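PDB 4R0M: McyG protein from Microcystis aeruginosa PCC 7806, which probably activates phenylalanine or a related phenylpropanoid acid as its acyl-adenylate and passes it to a carrier domain in microcystin synthesis. Local coordinates for residues 304-309 with 531-536. Residues are numbered along the deposited sequence; the frame is centred on the assembly and turned at random.
Sequences AGEQVS and IGKVQK. With FA5 (adenosine-5'-[phenylalaninyl-phosphate]), chain C.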
ATOM      1  N   ALA A 304       5.870  -1.890  -6.142  1.00 27.58           N
ATOM      2  CA  ALA A 304       4.416  -1.958  -6.316  1.00 27.67           C
ATOM      3  C   ALA A 304       3.676  -1.038  -5.351  1.00 27.63           C
ATOM      4  O   ALA A 304       4.202  -0.672  -4.299  1.00 27.52           O
ATOM      5  CB  ALA A 304       3.924  -3.390  -6.155  1.00 27.57           C
ATOM      6  N   GLY A 305       2.446  -0.685  -5.709  1.00 27.80           N
ATOM      7  CA  GLY A 305       1.638   0.224  -4.901  1.00 29.41           C
ATOM      8  C   GLY A 305       1.248   1.483  -5.653  1.00 29.83           C
ATOM      9  O   GLY A 305       0.213   2.086  -5.370  1.00 30.54           O
ATOM     10  N   GLU A 306       2.089   1.877  -6.605  1.00 30.68           N
ATOM     11  CA  GLU A 306       1.857   3.048  -7.450  1.00 31.87           C
ATOM     12  C   GLU A 306       2.594   2.870  -8.774  1.00 32.64           C
ATOM     13  O   GLU A 306       3.393   1.939  -8.929  1.00 33.06           O
ATOM     14  CB  GLU A 306       2.319   4.336  -6.753  1.00 31.88           C
ATOM     15  CG  GLU A 306       3.826   4.448  -6.558  1.00 32.57           C
ATOM     16  CD  GLU A 306       4.256   5.751  -5.905  1.00 33.60           C
ATOM     17  OE1 GLU A 306       5.456   5.888  -5.591  1.00 34.73           O
ATOM     18  OE2 GLU A 306       3.404   6.640  -5.699  1.00 34.31           O
ATOM     19  N   GLN A 307       2.325   3.769  -9.718  1.00 33.28           N
ATOM     20  CA  GLN A 307       2.962   3.740 -11.029  1.00 33.67           C
ATOM     21  C   GLN A 307       4.482   3.640 -10.895  1.00 33.86           C
ATOM     22  O   GLN A 307       5.088   4.337 -10.082  1.00 33.37           O
ATOM     23  CB  GLN A 307       2.560   4.974 -11.846  1.00 33.84           C
ATOM     24  CG  GLN A 307       2.872   4.875 -13.334  1.00 33.91           C
ATOM     25  CD  GLN A 307       1.994   3.885 -14.076  1.00 34.25           C
ATOM     26  OE1 GLN A 307       0.813   3.715 -13.761  1.00 34.44           O
ATOM     27  NE2 GLN A 307       2.568   3.233 -15.081  1.00 34.08           N
ATOM     28  N   VAL A 308       5.076   2.754 -11.691  1.00 34.96           N
ATOM     29  CA  VAL A 308       6.518   2.513 -11.666  1.00 35.93           C
ATOM     30  C   VAL A 308       7.206   3.385 -12.717  1.00 36.70           C
ATOM     31  O   VAL A 308       6.808   3.395 -13.884  1.00 36.74           O
ATOM     32  CB  VAL A 308       6.848   1.018 -11.905  1.00 36.13           C
ATOM     33  CG1 VAL A 308       8.341   0.757 -11.764  1.00 35.94           C
ATOM     34  CG2 VAL A 308       6.066   0.129 -10.942  1.00 36.08           C
ATOM     35  N   SER A 309       8.235   4.112 -12.290  1.00 38.09           N
ATOM     36  CA  SER A 309       8.979   5.004 -13.179  1.00 39.40           C
ATOM     37  C   SER A 309      10.201   4.322 -13.794  1.00 40.52           C
ATOM     38  O   SER A 309      11.090   3.851 -13.077  1.00 41.38           O
ATOM     39  CB  SER A 309       9.392   6.277 -12.433  1.00 39.20           C
ATOM     40  OG  SER A 309      10.308   7.045 -13.196  1.00 39.15           O
ATOM     41  N   ILE A 531       0.470   3.719   2.829  1.00 29.19           N
ATOM     42  CA  ILE A 531       1.722   3.320   2.185  1.00 29.27           C
ATOM     43  C   ILE A 531       2.504   4.454   1.507  1.00 29.25           C
ATOM     44  O   ILE A 531       3.576   4.218   0.939  1.00 28.74           O
ATOM     45  CB  ILE A 531       1.522   2.135   1.207  1.00 29.32           C
ATOM     46  CG1 ILE A 531       0.546   2.478   0.077  1.00 29.41           C
ATOM     47  CG2 ILE A 531       1.108   0.888   1.975  1.00 29.55           C
ATOM     48  CD1 ILE A 531       0.600   1.503  -1.082  1.00 29.34           C
ATOM     49  N   GLY A 532       1.972   5.673   1.572  1.00 29.05           N
ATOM     50  CA  GLY A 532       2.681   6.855   1.082  1.00 29.17           C
ATOM     51  C   GLY A 532       2.386   7.252  -0.354  1.00 29.15           C
ATOM     52  O   GLY A 532       3.106   8.063  -0.936  1.00 29.47           O
ATOM     53  N   LYS A 533       1.333   6.676  -0.926  1.00 29.00           N
ATOM     54  CA  LYS A 533       0.879   7.046  -2.258  1.00 29.34           C
ATOM     55  C   LYS A 533       0.015   8.301  -2.168  1.00 30.39           C
ATOM     56  O   LYS A 533      -1.023   8.303  -1.494  1.00 30.12           O
ATOM     57  CB  LYS A 533       0.095   5.897  -2.899  1.00 28.60           C
ATOM     58  CG  LYS A 533      -0.514   6.224  -4.257  1.00 28.35           C
ATOM     59  CD  LYS A 533      -1.279   5.044  -4.847  1.00 27.90           C
ATOM     60  CE  LYS A 533      -2.590   4.783  -4.119  1.00 27.51           C
ATOM     61  NZ  LYS A 533      -3.411   3.747  -4.805  1.00 27.14           N
ATOM     62  N   VAL A 534       0.454   9.362  -2.843  1.00 31.44           N
ATOM     63  CA  VAL A 534      -0.283  10.623  -2.900  1.00 32.60           C
ATOM     64  C   VAL A 534      -1.633  10.400  -3.580  1.00 34.04           C
ATOM     65  O   VAL A 534      -1.692   9.967  -4.733  1.00 34.01           O
ATOM     66  CB  VAL A 534       0.513  11.722  -3.647  1.00 32.29           C
ATOM     67  CG1 VAL A 534      -0.315  12.991  -3.799  1.00 32.54           C
ATOM     68  CG2 VAL A 534       1.818  12.033  -2.929  1.00 31.63           C
ATOM     69  N   GLN A 535      -2.713  10.671  -2.850  1.00 36.13           N
ATOM     70  CA  GLN A 535      -4.057  10.566  -3.414  1.00 38.68           C
ATOM     71  C   GLN A 535      -4.453  11.874  -4.102  1.00 40.46           C
ATOM     72  O   GLN A 535      -4.768  12.877  -3.452  1.00 40.49           O
ATOM     73  CB  GLN A 535      -5.085  10.107  -2.367  1.00 38.65           C
ATOM     74  CG  GLN A 535      -4.829  10.600  -0.950  1.00 38.95           C
ATOM     75  CD  GLN A 535      -5.456   9.716   0.118  1.00 38.86           C
ATOM     76  OE1 GLN A 535      -6.108   8.714  -0.178  1.00 38.30           O
ATOM     77  NE2 GLN A 535      -5.251  10.089   1.374  1.00 39.14           N
ATOM     78  N   LYS A 536      -4.413  11.839  -5.431  1.00 42.32           N
ATOM     79  CA  LYS A 536      -4.569  13.021  -6.275  1.00 43.63           C
ATOM     80  C   LYS A 536      -5.997  13.554  -6.317  1.00 44.41           C
ATOM     81  O   LYS A 536      -6.213  14.733  -6.612  1.00 44.94           O
ATOM     82  CB  LYS A 536      -4.074  12.722  -7.692  1.00 44.22           C
ATOM     83  CG  LYS A 536      -2.591  12.400  -7.774  1.00 44.54           C
ATOM     84  CD  LYS A 536      -2.225  11.836  -9.135  1.00 45.51           C
ATOM     85  CE  LYS A 536      -0.863  11.169  -9.092  1.00 45.99           C
ATOM     86  NZ  LYS A 536      -0.621  10.348 -10.309  1.00 47.25           N
TER
HETATM   87  C   FA5 C 701      -2.215  -1.177  -2.920  0.60 33.90           C
HETATM   88  O   FA5 C 701      -1.660  -0.088  -3.007  0.60 34.65           O
HETATM   89  CA  FA5 C 701      -1.564  -2.405  -3.503  1.00 34.42           C
HETATM   90  N   FA5 C 701      -1.217  -2.032  -4.853  1.00 36.01           N
HETATM   91  CB  FA5 C 701      -0.284  -2.801  -2.753  1.00 35.54           C
HETATM   92  CG  FA5 C 701       0.581  -3.943  -3.302  1.00 35.30           C
HETATM   93  CD1 FA5 C 701       0.488  -4.435  -4.605  1.00 35.37           C
HETATM   94  CD2 FA5 C 701       1.534  -4.523  -2.456  1.00 35.43           C
HETATM   95  CE1 FA5 C 701       1.315  -5.479  -5.041  1.00 35.06           C
HETATM   96  CE2 FA5 C 701       2.370  -5.562  -2.882  1.00 34.98           C
HETATM   97  CZ  FA5 C 701       2.259  -6.044  -4.184  1.00 35.11           C
HETATM   98  P   FA5 C 701      -4.713  -0.170  -2.543  1.00 31.13           P
HETATM   99  OP1 FA5 C 701      -4.574   0.968  -1.566  1.00 32.33           O
HETATM  100  OP2 FA5 C 701      -6.015  -0.929  -2.592  1.00 31.12           O
HETATM  101  OP3 FA5 C 701      -3.522  -1.239  -2.268  0.60 32.75           O
HETATM  102  O5' FA5 C 701      -4.427   0.450  -4.003  1.00 31.02           O
HETATM  103  C5' FA5 C 701      -4.533  -0.316  -5.200  1.00 30.16           C
HETATM  104  C4' FA5 C 701      -4.269   0.608  -6.379  1.00 29.90           C
HETATM  105  O4' FA5 C 701      -2.920   1.090  -6.394  1.00 29.53           O
HETATM  106  C3' FA5 C 701      -4.445  -0.078  -7.718  1.00 29.97           C
HETATM  107  O3' FA5 C 701      -5.814  -0.140  -8.114  1.00 30.72           O
HETATM  108  C2' FA5 C 701      -3.629   0.808  -8.631  1.00 30.42           C
HETATM  109  O2' FA5 C 701      -4.393   1.949  -9.039  1.00 30.32           O
HETATM  110  C1' FA5 C 701      -2.495   1.282  -7.747  1.00 30.19           C
HETATM  111  N9  FA5 C 701      -1.290   0.463  -8.038  1.00 31.15           N
HETATM  112  C8  FA5 C 701      -0.830  -0.553  -7.285  1.00 31.08           C
HETATM  113  N7  FA5 C 701       0.291  -1.100  -7.815  1.00 31.43           N
HETATM  114  C5  FA5 C 701       0.566  -0.430  -8.948  1.00 31.59           C
HETATM  115  C6  FA5 C 701       1.608  -0.487 -10.004  1.00 31.76           C
HETATM  116  N6  FA5 C 701       2.607  -1.398  -9.954  1.00 32.13           N
HETATM  117  N1  FA5 C 701       1.529   0.400 -11.024  1.00 31.88           N
HETATM  118  C2  FA5 C 701       0.537   1.312 -11.094  1.00 31.82           C
HETATM  119  N3  FA5 C 701      -0.436   1.426 -10.170  1.00 31.55           N
HETATM  120  C4  FA5 C 701      -0.480   0.598  -9.093  1.00 31.51           C
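Lys533 lays its CD against the carbonyl O of Gly305, 3.4 Å away, a worked example of a C-terminal loop reaching an adenylate, consistent with the C-terminal subdomain of ANL enzymes, which moves between catalytic states. The snug part of the contact is here and next door, among buried residues, where Ile531 CD1 lies 4.2 Å from Gly305 CA and 3.4 Å from the aminoacyl carbonyl O of the ligand; a CB on Gly305 would be crowded by that methyl. Farther out, on the partly exposed side, no hydrogen bond joins the segments: Glu306 and Lys533 run past each other in opposite directions, meeting through a single aliphatic contact, CB to CD at 4.1 Å. Their charged ends lie well apart, and Glu306 OE1 instead accepts the backbone N-H of Phe276. A bend at chi3 (72°) of the otherwise extended lysine turns NZ to the ribose, where it donates to O4' of the adenylate at 3.1 Å, with O5' at 3.5 Å. An alanine in place of Lys533 would probably leave the ribose O4' without its hydrogen-bond donor and the sugar-phosphate linkage without a nearby positive charge. With Gly305 N 3.0 Å from adenine N7, the two loops border base, sugar and acyl group together. This placement is consistent with the role of the C-terminal A10-motif lysine in ANL adenylating enzymes, whose positive charge would probably help offset that of the nearby phosphate during adenylation.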